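PDB 6A6E: cysteine desulfurase from Fervidobacterium islandicum, which catalyses the PLP-dependent removal of sulfur from cysteine, probably supplying the SUF pathway of iron-sulfur cluster assembly. Local coordinates for residues A[176-187]-A[202-213]; A[120-131]-A[147-156]. One frame throughout, in Å; residues are numbered along the deposited sequence.

Contact 1 (A[176-187]-A[202-213]); sequences NPKVVSITGQSN and FKNATLIVDGAQ. With PLP (pyridoxal-5'-phosphate), chain E.
Pro177 and Phe202 meet at about a right angle, the CG of the proline ring lying 3.5 Å from Phe202 CD1, while Val180 CG2 also reaches the phenyl ring obliquely. At the far end the pyridine ring of PLP rests one face on Ala212 CB, and its edge is read by two side chains: Asp210 OD2 stands 2.6 Å from N1, and Gln213 NE2 donates a hydrogen bond of 2.5 Å to O3. A bend at chi2 (-63°) folds Gln213 back to that oxygen. Asp210 OD1 accepts from Ala212 N in an Asx turn, which helps to hold the carboxylate in its orientation. Replacing Asp210 by an alanine would probably leave the ring nitrogen without its acidic partner and the turn without its acceptor. Between the two ends, strands 179-183 and 206-210 pair in parallel through backbone hydrogen bonds such as Ile208 N to Val180 O (2.9 Å), and Val180 CG1 packs on Leu207 CD1. Helix 195-201, which links the strands in a beta-alpha-beta crossover, covers the Val180, Ile182 and Leu207 face through Ile198; helix 103-116 packs on Ile208, and strands 125-129 and 229-233 flank the pair.

Contact 2 (A[120-131]-A[147-156]); sequences LKTEDTVLISQV and YGFKVAYITA
From Thr125 opposite Lys150 to Ser129 opposite Ile154, strands 125-129 and 150-154 run parallel, their axes 4.4 Å apart at closest and 35° from each other in direction, with backbone hydrogen bonds from the Glu123 N to Gly148 O pair at one end to the Gln130 N to Ile154 O pair at the other. They belong to a beta-alpha-beta unit whose helix 138-147 connects them, at one margin of the large mixed sheet of the fold-type I PLP enzymes, to which the class-V aminotransferase family belongs. Near the start, Leu120 lays CD2 over one face of the Phe149 ring in a CH-pi contact, 3.9 Å from the centroid, and Val126 CG2 approaches the same ring obliquely. Leu127 crosses Ile154 at about a right angle, CD1 touching CG1 at 3.8 Å beside the Ala152 methyl. On the other face of the sheet, Ile128 holds CG1 between its backbone N and carbonyl carbon (chi1 62°), which lays the branch alongside Tyr153, 3.6 Å from CE2. Ser129 O approaches that ring at its edge. Tyr153 OH hydrogen-bonds to the carbonyl O of Phe271 of the second subunit, and the two rings meet edge-to-face. Beyond the strands, the extended Gln130 side chain continues the pairing: its OE1 accepts from Ala156 N at 3.0 Å, the donor tilted 35° from the amide carbonyl plane, and takes a second bond from a water that also donates to Ala156 O.

Overall arrangement
Contact 2 closes before contact 1 opens along the chain, with helix 164-173 between them, and their centres lie 11 Å apart. All four strands belong to one seven-stranded mixed sheet, in the order 206-210, 179-183, 125-129, 150-154, so contact 1 holds the interior and contact 2 reaches the outermost strand. They join directly where 179-183 neighbours 125-129: Leu127 N probably bonds to Val179 O, Phe202 CZ packs on Leu127 CD2 at 3.6 Å, and Lys178 NZ forms a 2.7 Å salt bridge with Asp124 OD2. The sheet thus connects the cofactor-bearing strand ends of contact 1 to an edge that touches the second subunit.

Contact 1 (A[176-187]-A[202-213])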
loop_
_atom_site.group_PDB
_atom_site.type_symbol
_atom_site.label_atom_id
_atom_site.label_comp_id
_atom_site.label_asym_id
_atom_site.label_seq_id
_atom_site.Cartn_x
_atom_site.Cartn_y
_atom_site.Cartn_z
ATOM N N ASN A 176 -9.240 34.327 -1.615
ATOM C CA ASN A 176 -9.402 33.450 -2.791
ATOM C C ASN A 176 -8.338 32.320 -2.830
ATOM O O ASN A 176 -7.562 32.209 -3.771
ATOM C CB ASN A 176 -9.347 34.330 -4.057
ATOM C CG ASN A 176 -9.811 33.604 -5.313
ATOM O OD1 ASN A 176 -10.679 32.701 -5.296
ATOM N ND2 ASN A 176 -9.225 34.003 -6.439
ATOM N N PRO A 177 -8.312 31.461 -1.810
ATOM C CA PRO A 177 -7.361 30.352 -1.901
ATOM C C PRO A 177 -7.666 29.394 -3.041
ATOM O O PRO A 177 -8.818 29.058 -3.290
ATOM C CB PRO A 177 -7.493 29.654 -0.527
ATOM C CG PRO A 177 -8.818 30.034 0.016
ATOM C CD PRO A 177 -9.062 31.449 -0.543
ATOM N N LYS A 178 -6.634 28.946 -3.743
ATOM C CA LYS A 178 -6.819 28.005 -4.821
ATOM C C LYS A 178 -7.247 26.627 -4.251
ATOM O O LYS A 178 -8.122 25.948 -4.820
ATOM C CB LYS A 178 -5.558 27.920 -5.692
ATOM C CG LYS A 178 -5.763 27.120 -6.973
ATOM C CD LYS A 178 -6.826 27.785 -7.874
ATOM C CE LYS A 178 -6.541 27.675 -9.346
ATOM N NZ LYS A 178 -5.249 28.359 -9.654
ATOM N N VAL A 179 -6.683 26.260 -3.106
ATOM C CA VAL A 179 -6.973 24.964 -2.436
ATOM C C VAL A 179 -7.150 25.214 -0.940
ATOM O O VAL A 179 -6.411 26.005 -0.355
ATOM C CB VAL A 179 -5.808 23.952 -2.654
ATOM C CG1 VAL A 179 -6.006 22.660 -1.875
ATOM C CG2 VAL A 179 -5.734 23.653 -4.113
ATOM N N VAL A 180 -8.144 24.558 -0.350
ATOM C CA VAL A 180 -8.333 24.521 1.091
ATOM C C VAL A 180 -8.251 23.010 1.479
ATOM O O VAL A 180 -8.997 22.189 0.926
ATOM C CB VAL A 180 -9.712 25.081 1.507
ATOM C CG1 VAL A 180 -10.010 24.910 2.992
ATOM C CG2 VAL A 180 -9.792 26.576 1.224
ATOM N N SER A 181 -7.353 22.649 2.384
ATOM C CA SER A 181 -7.263 21.273 2.866
ATOM C C SER A 181 -7.380 21.288 4.344
ATOM O O SER A 181 -6.557 21.857 5.014
ATOM C CB SER A 181 -5.946 20.625 2.452
ATOM O OG SER A 181 -5.964 19.207 2.621
ATOM N N ILE A 182 -8.380 20.630 4.875
ATOM C CA ILE A 182 -8.576 20.696 6.273
ATOM C C ILE A 182 -9.004 19.359 6.834
ATOM O O ILE A 182 -9.650 18.589 6.123
ATOM C CB ILE A 182 -9.673 21.794 6.597
ATOM C CG1 ILE A 182 -9.715 22.034 8.114
ATOM C CG2 ILE A 182 -11.035 21.388 6.068
ATOM C CD1 ILE A 182 -10.414 23.309 8.520
ATOM N N THR A 183 -8.704 19.129 8.118
ATOM C CA THR A 183 -9.112 17.928 8.786
ATOM C C THR A 183 -10.619 17.928 9.027
ATOM O O THR A 183 -11.246 18.952 9.239
ATOM C CB THR A 183 -8.372 17.731 10.132
ATOM O OG1 THR A 183 -8.764 16.487 10.675
ATOM C CG2 THR A 183 -8.678 18.855 11.173
ATOM N N GLY A 184 -11.220 16.769 8.890
ATOM C CA GLY A 184 -12.603 16.591 9.218
ATOM C C GLY A 184 -12.760 16.487 10.731
ATOM O O GLY A 184 -13.858 16.747 11.275
ATOM N N GLN A 185 -11.693 16.073 11.418
ATOM C CA GLN A 185 -11.663 16.017 12.887
ATOM C C GLN A 185 -10.232 15.835 13.357
ATOM O O GLN A 185 -9.526 14.940 12.842
ATOM C CB GLN A 185 -12.475 14.818 13.393
ATOM C CG GLN A 185 -12.406 14.600 14.909
ATOM C CD GLN A 185 -13.112 13.344 15.361
ATOM O OE1 GLN A 185 -13.452 12.506 14.551
ATOM N NE2 GLN A 185 -13.371 13.225 16.637
ATOM N N SER A 186 -9.803 16.655 14.329
ATOM C CA SER A 186 -8.435 16.637 14.836
ATOM C C SER A 186 -8.200 15.382 15.638
ATOM O O SER A 186 -9.048 14.966 16.440
ATOM C CB SER A 186 -8.109 17.889 15.663
ATOM O OG SER A 186 -6.876 17.768 16.391
ATOM N N ASN A 187 -7.033 14.796 15.382
ATOM C CA ASN A 187 -6.530 13.645 16.114
ATOM C C ASN A 187 -5.941 14.032 17.485
ATOM O O ASN A 187 -5.520 13.144 18.201
ATOM C CB ASN A 187 -5.439 12.904 15.308
ATOM C CG ASN A 187 -4.152 13.680 15.199
ATOM O OD1 ASN A 187 -4.171 14.850 14.869
ATOM N ND2 ASN A 187 -3.004 13.028 15.460
ATOM N N PHE A 202 -15.357 29.271 1.415
ATOM C CA PHE A 202 -14.335 29.252 0.370
ATOM C C PHE A 202 -14.930 28.537 -0.831
ATOM O O PHE A 202 -14.577 27.379 -1.195
ATOM C CB PHE A 202 -13.061 28.584 0.873
ATOM C CG PHE A 202 -12.457 29.289 2.054
ATOM C CD1 PHE A 202 -11.795 30.476 1.882
ATOM C CD2 PHE A 202 -12.611 28.806 3.320
ATOM C CE1 PHE A 202 -11.264 31.126 2.956
ATOM C CE2 PHE A 202 -12.097 29.464 4.400
ATOM C CZ PHE A 202 -11.406 30.622 4.209
ATOM N N LYS A 203 -15.869 29.248 -1.430
ATOM C CA LYS A 203 -16.771 28.670 -2.400
ATOM C C LYS A 203 -16.066 28.270 -3.705
ATOM O O LYS A 203 -16.430 27.277 -4.310
ATOM C CB LYS A 203 -17.883 29.679 -2.661
ATOM C CG LYS A 203 -18.999 29.104 -3.447
ATOM C CD LYS A 203 -19.975 28.356 -2.624
ATOM C CE LYS A 203 -21.059 27.939 -3.587
ATOM N NZ LYS A 203 -21.950 26.958 -2.938
ATOM N N ASN A 204 -15.040 29.017 -4.094
ATOM C CA ASN A 204 -14.249 28.746 -5.285
ATOM C C ASN A 204 -13.037 27.858 -5.096
ATOM O O ASN A 204 -12.330 27.620 -6.069
ATOM C CB ASN A 204 -13.667 30.026 -5.830
ATOM C CG ASN A 204 -14.674 30.826 -6.537
ATOM O OD1 ASN A 204 -15.235 30.356 -7.496
ATOM N ND2 ASN A 204 -14.965 32.023 -6.025
ATOM N N ALA A 205 -12.761 27.401 -3.878
ATOM C CA ALA A 205 -11.540 26.613 -3.644
ATOM C C ALA A 205 -11.775 25.163 -4.019
ATOM O O ALA A 205 -12.914 24.702 -4.046
ATOM C CB ALA A 205 -11.053 26.756 -2.219
ATOM N N THR A 206 -10.717 24.475 -4.403
ATOM C CA THR A 206 -10.712 22.989 -4.380
ATOM C C THR A 206 -10.623 22.640 -2.929
ATOM O O THR A 206 -9.611 22.941 -2.255
ATOM C CB THR A 206 -9.512 22.402 -5.137
ATOM O OG1 THR A 206 -9.669 22.695 -6.511
ATOM C CG2 THR A 206 -9.441 20.867 -5.030
ATOM N N LEU A 207 -11.678 22.027 -2.433
ATOM C CA LEU A 207 -11.759 21.613 -1.037
ATOM C C LEU A 207 -11.459 20.090 -0.791
ATOM O O LEU A 207 -12.210 19.178 -1.221
ATOM C CB LEU A 207 -13.114 22.004 -0.449
ATOM C CG LEU A 207 -13.407 21.590 0.999
ATOM C CD1 LEU A 207 -12.458 22.156 2.040
ATOM C CD2 LEU A 207 -14.830 21.999 1.317
ATOM N N ILE A 208 -10.402 19.864 -0.002
ATOM C CA ILE A 208 -9.980 18.554 0.443
ATOM C C ILE A 208 -10.235 18.398 1.941
ATOM O O ILE A 208 -9.874 19.278 2.774
ATOM C CB ILE A 208 -8.456 18.373 0.185
ATOM C CG1 ILE A 208 -8.153 18.628 -1.269
ATOM C CG2 ILE A 208 -7.994 16.968 0.660
ATOM C CD1 ILE A 208 -6.701 18.931 -1.539
ATOM N N VAL A 209 -10.806 17.252 2.311
ATOM C CA VAL A 209 -10.957 16.920 3.696
ATOM C C VAL A 209 -10.156 15.675 4.031
ATOM O O VAL A 209 -10.276 14.662 3.353
ATOM C CB VAL A 209 -12.457 16.731 4.042
ATOM C CG1 VAL A 209 -12.637 16.137 5.400
ATOM C CG2 VAL A 209 -13.180 18.085 3.993
ATOM N N ASP A 210 -9.320 15.813 5.073
ATOM C CA ASP A 210 -8.679 14.728 5.731
ATOM C C ASP A 210 -9.632 14.118 6.717
ATOM O O ASP A 210 -9.808 14.609 7.828
ATOM C CB ASP A 210 -7.338 15.198 6.370
ATOM C CG ASP A 210 -6.634 14.113 7.230
ATOM O OD1 ASP A 210 -7.157 13.008 7.304
ATOM O OD2 ASP A 210 -5.577 14.409 7.870
ATOM N N GLY A 211 -10.147 12.963 6.316
ATOM C CA GLY A 211 -11.186 12.253 6.994
ATOM C C GLY A 211 -10.722 11.143 7.908
ATOM O O GLY A 211 -11.579 10.369 8.408
ATOM N N ALA A 212 -9.412 11.038 8.166
ATOM C CA ALA A 212 -8.893 9.788 8.823
ATOM C C ALA A 212 -9.552 9.487 10.162
ATOM O O ALA A 212 -9.770 8.303 10.505
ATOM C CB ALA A 212 -7.367 9.818 8.987
ATOM N N GLN A 213 -9.811 10.527 10.968
ATOM C CA GLN A 213 -10.401 10.341 12.310
ATOM C C GLN A 213 -11.928 10.404 12.273
ATOM O O GLN A 213 -12.570 9.853 13.151
ATOM C CB GLN A 213 -9.980 11.398 13.312
ATOM C CG GLN A 213 -8.591 11.385 13.768
ATOM C CD GLN A 213 -8.218 10.135 14.523
ATOM O OE1 GLN A 213 -9.036 9.535 15.253
ATOM N NE2 GLN A 213 -6.959 9.718 14.338
HETATM N N1 PLP E . -4.800 12.633 9.532
HETATM C C2 PLP E . -5.415 12.383 10.659
HETATM C C2A PLP E . -6.285 13.416 11.290
HETATM C C3 PLP E . -5.175 11.080 11.279
HETATM O O3 PLP E . -5.764 10.827 12.434
HETATM C C4 PLP E . -4.339 10.083 10.611
HETATM C C4A PLP E . -4.132 8.738 11.114
HETATM C C5 PLP E . -3.673 10.488 9.369
HETATM C C6 PLP E . -3.960 11.744 8.928
HETATM C C5A PLP E . -2.698 9.572 8.623
HETATM O O4P PLP E . -3.085 8.238 8.325
HETATM P P PLP E . -2.116 7.054 7.788
HETATM O O1P PLP E . -1.619 7.419 6.446
HETATM O O2P PLP E . -1.108 6.956 8.897
HETATM O O3P PLP E . -3.103 5.927 7.732
HETATM O O HOH W 1 -9.009 25.168 -7.014
HETATM O O HOH W 2 -10.088 13.439 10.331
#

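Contact 2 (A[120-131]-A[147-156])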
loop_
_atom_site.group_PDB
_atom_site.type_symbol
_atom_site.label_atom_id
_atom_site.label_comp_id
_atom_site.label_asym_id
_atom_site.label_seq_id
_atom_site.Cartn_x
_atom_site.Cartn_y
_atom_site.Cartn_z
ATOM N N LEU A 120 -2.881 23.937 -9.270
ATOM C CA LEU A 120 -2.169 24.615 -8.200
ATOM C C LEU A 120 -0.889 25.169 -8.751
ATOM O O LEU A 120 0.010 24.393 -9.044
ATOM C CB LEU A 120 -1.852 23.658 -7.049
ATOM C CG LEU A 120 -1.175 24.207 -5.791
ATOM C CD1 LEU A 120 -1.910 25.329 -5.106
ATOM C CD2 LEU A 120 -1.012 23.043 -4.812
ATOM N N LYS A 121 -0.810 26.496 -8.934
ATOM C CA LYS A 121 0.364 27.155 -9.572
ATOM C C LYS A 121 1.244 27.909 -8.616
ATOM O O LYS A 121 0.838 28.185 -7.497
ATOM C CB LYS A 121 -0.058 28.151 -10.628
ATOM C CG LYS A 121 -1.034 27.650 -11.641
ATOM C CD LYS A 121 -0.874 28.538 -12.848
ATOM C CE LYS A 121 -2.003 28.358 -13.810
ATOM N NZ LYS A 121 -3.129 29.160 -13.293
ATOM N N THR A 122 2.429 28.307 -9.075
ATOM C CA THR A 122 3.339 29.139 -8.283
ATOM C C THR A 122 2.556 30.358 -7.835
ATOM O O THR A 122 1.729 30.879 -8.574
ATOM C CB THR A 122 4.570 29.604 -9.088
ATOM O OG1 THR A 122 4.144 29.901 -10.408
ATOM C CG2 THR A 122 5.539 28.551 -9.267
ATOM N N GLU A 123 2.747 30.774 -6.595
ATOM C CA GLU A 123 1.984 31.925 -6.097
ATOM C C GLU A 123 0.443 31.801 -5.957
ATOM O O GLU A 123 -0.194 32.759 -5.523
ATOM C CB GLU A 123 2.336 33.164 -6.947
ATOM C CG GLU A 123 3.841 33.342 -7.096
ATOM C CD GLU A 123 4.226 34.783 -7.156
ATOM O OE1 GLU A 123 3.607 35.510 -7.974
ATOM O OE2 GLU A 123 5.128 35.174 -6.377
ATOM N N ASP A 124 -0.164 30.653 -6.299
ATOM C CA ASP A 124 -1.449 30.314 -5.692
ATOM C C ASP A 124 -1.212 30.061 -4.215
ATOM O O ASP A 124 -0.080 29.827 -3.770
ATOM C CB ASP A 124 -2.055 29.069 -6.291
ATOM C CG ASP A 124 -2.637 29.300 -7.648
ATOM O OD1 ASP A 124 -2.885 30.449 -8.011
ATOM O OD2 ASP A 124 -2.842 28.323 -8.372
ATOM N N THR A 125 -2.287 30.077 -3.464
ATOM C CA THR A 125 -2.192 29.791 -2.017
ATOM C C THR A 125 -3.024 28.578 -1.706
ATOM O O THR A 125 -4.119 28.432 -2.258
ATOM C CB THR A 125 -2.746 30.958 -1.161
ATOM O OG1 THR A 125 -1.917 32.079 -1.373
ATOM C CG2 THR A 125 -2.763 30.659 0.335
ATOM N N VAL A 126 -2.448 27.716 -0.859
ATOM C CA VAL A 126 -3.115 26.617 -0.249
ATOM C C VAL A 126 -3.355 27.034 1.172
ATOM O O VAL A 126 -2.404 27.337 1.868
ATOM C CB VAL A 126 -2.235 25.313 -0.165
ATOM C CG1 VAL A 126 -3.062 24.201 0.453
ATOM C CG2 VAL A 126 -1.807 24.896 -1.538
ATOM N N LEU A 127 -4.593 26.936 1.612
ATOM C CA LEU A 127 -4.970 27.214 2.985
ATOM C C LEU A 127 -5.230 25.904 3.744
ATOM O O LEU A 127 -6.130 25.133 3.391
ATOM C CB LEU A 127 -6.264 28.010 3.013
ATOM C CG LEU A 127 -6.865 28.362 4.377
ATOM C CD1 LEU A 127 -5.872 29.219 5.151
ATOM C CD2 LEU A 127 -8.187 29.113 4.178
ATOM N N ILE A 128 -4.501 25.709 4.838
ATOM C CA ILE A 128 -4.754 24.590 5.765
ATOM C C ILE A 128 -5.029 25.111 7.167
ATOM O O ILE A 128 -5.150 26.291 7.333
ATOM C CB ILE A 128 -3.588 23.591 5.744
ATOM C CG1 ILE A 128 -2.291 24.212 6.191
ATOM C CG2 ILE A 128 -3.403 23.040 4.333
ATOM C CD1 ILE A 128 -1.112 23.237 6.107
ATOM N N SER A 129 -5.209 24.255 8.160
ATOM C CA SER A 129 -5.404 24.738 9.501
ATOM C C SER A 129 -4.170 24.467 10.376
ATOM O O SER A 129 -3.353 23.606 10.062
ATOM C CB SER A 129 -6.644 24.109 10.108
ATOM O OG SER A 129 -6.293 23.021 10.914
ATOM N N GLN A 130 -4.058 25.205 11.493
ATOM C CA GLN A 130 -2.980 25.023 12.429
ATOM C C GLN A 130 -3.024 23.673 13.159
ATOM O O GLN A 130 -2.026 23.269 13.756
ATOM C CB GLN A 130 -2.949 26.161 13.482
ATOM C CG GLN A 130 -2.276 27.397 12.966
ATOM C CD GLN A 130 -2.050 28.526 14.001
ATOM O OE1 GLN A 130 -2.746 28.657 14.998
ATOM N NE2 GLN A 130 -1.036 29.348 13.720
ATOM N N VAL A 131 -4.160 23.006 13.190
ATOM C CA VAL A 131 -4.220 21.762 13.914
ATOM C C VAL A 131 -4.008 20.525 13.014
ATOM O O VAL A 131 -4.224 19.382 13.463
ATOM C CB VAL A 131 -5.563 21.652 14.675
ATOM C CG1 VAL A 131 -5.876 22.968 15.377
ATOM C CG2 VAL A 131 -6.710 21.312 13.765
ATOM N N TYR A 147 7.265 23.579 -6.074
ATOM C CA TYR A 147 6.319 24.031 -7.047
ATOM C C TYR A 147 6.006 25.545 -6.928
ATOM O O TYR A 147 5.351 26.070 -7.800
ATOM C CB TYR A 147 5.036 23.211 -7.005
ATOM C CG TYR A 147 5.119 21.708 -7.372
ATOM C CD1 TYR A 147 5.450 21.248 -8.663
ATOM C CD2 TYR A 147 4.798 20.756 -6.422
ATOM C CE1 TYR A 147 5.483 19.873 -8.946
ATOM C CE2 TYR A 147 4.811 19.420 -6.698
ATOM C CZ TYR A 147 5.165 18.953 -7.940
ATOM O OH TYR A 147 5.137 17.547 -8.087
ATOM N N GLY A 148 6.430 26.193 -5.850
ATOM C CA GLY A 148 6.269 27.638 -5.646
ATOM C C GLY A 148 4.979 28.195 -5.039
ATOM O O GLY A 148 4.851 29.433 -4.908
ATOM N N PHE A 149 4.007 27.342 -4.670
ATOM C CA PHE A 149 2.747 27.876 -4.121
ATOM C C PHE A 149 3.060 28.314 -2.709
ATOM O O PHE A 149 4.119 27.997 -2.215
ATOM C CB PHE A 149 1.583 26.875 -4.173
ATOM C CG PHE A 149 1.903 25.519 -3.575
ATOM C CD1 PHE A 149 1.696 25.287 -2.244
ATOM C CD2 PHE A 149 2.414 24.498 -4.357
ATOM C CE1 PHE A 149 1.961 24.053 -1.678
ATOM C CE2 PHE A 149 2.653 23.228 -3.805
ATOM C CZ PHE A 149 2.454 23.028 -2.467
ATOM N N LYS A 150 2.120 28.999 -2.069
ATOM C CA LYS A 150 2.287 29.480 -0.721
ATOM C C LYS A 150 1.316 28.719 0.150
ATOM O O LYS A 150 0.299 28.257 -0.313
ATOM C CB LYS A 150 1.926 30.957 -0.621
ATOM C CG LYS A 150 2.705 31.858 -1.553
ATOM C CD LYS A 150 2.281 33.332 -1.377
ATOM C CE LYS A 150 2.549 34.112 -2.673
ATOM N NZ LYS A 150 2.131 35.551 -2.658
ATOM N N VAL A 151 1.651 28.600 1.408
ATOM C CA VAL A 151 0.777 27.949 2.364
ATOM C C VAL A 151 0.351 28.971 3.427
ATOM O O VAL A 151 1.202 29.685 3.985
ATOM C CB VAL A 151 1.543 26.807 3.036
ATOM C CG1 VAL A 151 0.677 26.132 4.061
ATOM C CG2 VAL A 151 2.028 25.792 1.954
ATOM N N ALA A 152 -0.933 28.982 3.748
ATOM C CA ALA A 152 -1.506 29.886 4.782
ATOM C C ALA A 152 -2.328 29.055 5.711
ATOM O O ALA A 152 -2.744 27.941 5.343
ATOM C CB ALA A 152 -2.380 30.924 4.117
ATOM N N TYR A 153 -2.535 29.541 6.929
ATOM C CA TYR A 153 -3.225 28.762 7.957
ATOM C C TYR A 153 -4.447 29.448 8.529
ATOM O O TYR A 153 -4.411 30.634 8.745
ATOM C CB TYR A 153 -2.285 28.520 9.126
ATOM C CG TYR A 153 -1.139 27.617 8.785
ATOM C CD1 TYR A 153 0.001 28.107 8.159
ATOM C CD2 TYR A 153 -1.183 26.277 9.111
ATOM C CE1 TYR A 153 1.073 27.281 7.851
ATOM C CE2 TYR A 153 -0.125 25.455 8.818
ATOM C CZ TYR A 153 0.996 25.941 8.190
ATOM O OH TYR A 153 2.071 25.084 7.929
ATOM N N ILE A 154 -5.514 28.701 8.794
ATOM C CA ILE A 154 -6.590 29.128 9.682
ATOM C C ILE A 154 -6.088 28.941 11.105
ATOM O O ILE A 154 -5.638 27.824 11.449
ATOM C CB ILE A 154 -7.817 28.260 9.472
ATOM C CG1 ILE A 154 -8.305 28.370 8.010
ATOM C CG2 ILE A 154 -8.888 28.604 10.473
ATOM C CD1 ILE A 154 -9.294 27.291 7.666
ATOM N N THR A 155 -6.115 29.991 11.929
ATOM C CA THR A 155 -5.454 29.902 13.249
ATOM C C THR A 155 -6.367 29.300 14.292
ATOM O O THR A 155 -7.586 29.383 14.199
ATOM C CB THR A 155 -5.000 31.278 13.756
ATOM O OG1 THR A 155 -6.129 32.103 13.785
ATOM C CG2 THR A 155 -4.058 31.909 12.794
ATOM N N ALA A 156 -5.774 28.593 15.237
ATOM C CA ALA A 156 -6.473 27.994 16.318
ATOM C C ALA A 156 -6.293 28.855 17.554
ATOM O O ALA A 156 -5.326 29.625 17.605
ATOM C CB ALA A 156 -5.899 26.627 16.611
HETATM O O HOH W 3 -2.400 30.265 17.200
#